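Local coordinates for protein trans-4-hydroxy-L-proline dehydratase (Clostridioides difficile 70-100-2010, PDB 6VXC) that uses a glycyl radical to dehydrate trans-4-hydroxy-L-proline to (S)-1-pyrroline-5-carboxylate in the anaerobic breakdown of hydroxyproline, at residues 81-84 with 85-89. Residues are numbered along the deposited sequence; the frame is centred on the assembly and turned at random.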
loop_
_atom_site.group_PDB
_atom_site.type_symbol
_atom_site.label_atom_id
_atom_site.label_comp_id
_atom_site.label_asym_id
_atom_site.label_seq_id
_atom_site.Cartn_x
_atom_site.Cartn_y
_atom_site.Cartn_z
ATOM N N LEU A 81 5.630 23.166 15.423
ATOM C CA LEU A 81 5.059 22.015 16.104
ATOM C C LEU A 81 3.688 22.376 16.656
ATOM O O LEU A 81 3.414 23.540 16.950
ATOM C CB LEU A 81 5.978 21.544 17.228
ATOM C CG LEU A 81 7.101 20.575 16.859
ATOM C CD1 LEU A 81 7.575 20.684 15.427
ATOM C CD2 LEU A 81 8.241 20.671 17.857
ATOM N N SER A 82 2.811 21.385 16.765
ATOM C CA SER A 82 1.479 21.625 17.307
ATOM C C SER A 82 1.057 20.460 18.188
ATOM O O SER A 82 1.446 19.313 17.954
ATOM C CB SER A 82 0.448 21.853 16.204
ATOM O OG SER A 82 0.335 20.710 15.389
ATOM N N ILE A 83 0.265 20.776 19.211
ATOM C CA ILE A 83 -0.347 19.800 20.104
ATOM C C ILE A 83 -1.843 20.060 20.090
ATOM O O ILE A 83 -2.283 21.166 20.419
ATOM C CB ILE A 83 0.208 19.905 21.535
ATOM C CG1 ILE A 83 1.714 19.628 21.541
ATOM C CG2 ILE A 83 -0.556 18.982 22.490
ATOM C CD1 ILE A 83 2.350 19.612 22.916
ATOM N N ASN A 84 -2.620 19.069 19.684
ATOM C CA ASN A 84 -4.053 19.268 19.565
ATOM C C ASN A 84 -4.736 19.059 20.913
ATOM O O ASN A 84 -4.239 18.342 21.783
ATOM C CB ASN A 84 -4.628 18.328 18.504
ATOM C CG ASN A 84 -3.994 18.545 17.137
ATOM O OD1 ASN A 84 -4.010 19.653 16.600
ATOM N ND2 ASN A 84 -3.390 17.490 16.590
ATOM N N ASP A 85 -5.884 19.702 21.079
ATOM C CA ASP A 85 -6.579 19.682 22.356
ATOM C C ASP A 85 -6.991 18.262 22.737
ATOM O O ASP A 85 -7.746 17.606 22.015
ATOM C CB ASP A 85 -7.796 20.600 22.310
ATOM C CG ASP A 85 -8.483 20.709 23.651
ATOM O OD1 ASP A 85 -7.830 21.190 24.604
ATOM O OD2 ASP A 85 -9.663 20.318 23.756
ATOM N N GLY A 86 -6.498 17.795 23.879
ATOM C CA GLY A 86 -6.829 16.492 24.395
ATOM C C GLY A 86 -5.863 15.388 24.030
ATOM O O GLY A 86 -6.025 14.267 24.518
ATOM N N GLU A 87 -4.837 15.673 23.235
ATOM C CA GLU A 87 -3.933 14.618 22.810
ATOM C C GLU A 87 -3.169 14.025 23.983
ATOM O O GLU A 87 -2.839 14.706 24.953
ATOM C CB GLU A 87 -2.955 15.132 21.761
ATOM C CG GLU A 87 -3.595 15.245 20.396
ATOM C CD GLU A 87 -2.611 15.613 19.309
ATOM O OE1 GLU A 87 -1.591 16.280 19.604
ATOM O OE2 GLU A 87 -2.867 15.216 18.148
ATOM N N LEU A 88 -2.917 12.728 23.882
ATOM C CA LEU A 88 -1.923 12.027 24.675
ATOM C C LEU A 88 -0.702 11.625 23.861
ATOM O O LEU A 88 0.394 11.553 24.414
ATOM C CB LEU A 88 -2.541 10.776 25.319
ATOM C CG LEU A 88 -3.628 10.950 26.395
ATOM C CD1 LEU A 88 -4.221 9.612 26.824
ATOM C CD2 LEU A 88 -3.071 11.676 27.615
ATOM N N ILE A 89 -0.878 11.370 22.562
ATOM C CA ILE A 89 0.207 11.115 21.615
ATOM C C ILE A 89 0.300 12.317 20.688
ATOM O O ILE A 89 -0.711 12.725 20.112
ATOM C CB ILE A 89 -0.051 9.831 20.800
ATOM C CG1 ILE A 89 -0.231 8.633 21.725
ATOM C CG2 ILE A 89 1.084 9.584 19.768
ATOM C CD1 ILE A 89 0.978 8.344 22.585
HETATM O O HOH W 1 0.290 16.646 17.560
#
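Asn84 and Glu87 hold each other with three hydrogen bonds across a tight reversal of the chain. Glu87 N donates to Asn84 O at 3.1 Å, closing the turn. The carboxylate of Glu87, a buried residue, comes back to the first residue of the turn: OE1 accepts the backbone N of Asn84 at 3.0 Å, and OE2 takes the side-chain ND2 at 2.8 Å. Both bonds are nearly straight, yet both donors arrive from above the carboxylate plane, and amide and carboxylate are turned 72° apart. Asparagine suits its place because CG sits beside the backbone N, so one residue offers a donor to each oxygen. Glutamate suits the other because its chain, extended beyond CG (chi2 -174°), is long enough to bring both oxygens to Asn84. A water bridges OE1 to Ser82 O, while a salt bridge from OE2 to Lys337 ties the turn to helix 324-339 and probably offsets the negative charge.

The outer side is looser. Asp85, at the exposed corner, has its CB bond pointing away from segment 81-84, and its OD2 pairs with Lys31, as befits a charged surface residue. Gly86 follows with a positive phi of 94°, which a residue lacking CB adopts without crowding Asp85 O. Glycine is common at this third position of type II beta turns, here Asn84 to Glu87, in the loop between helix 64-78 and strand 99-101.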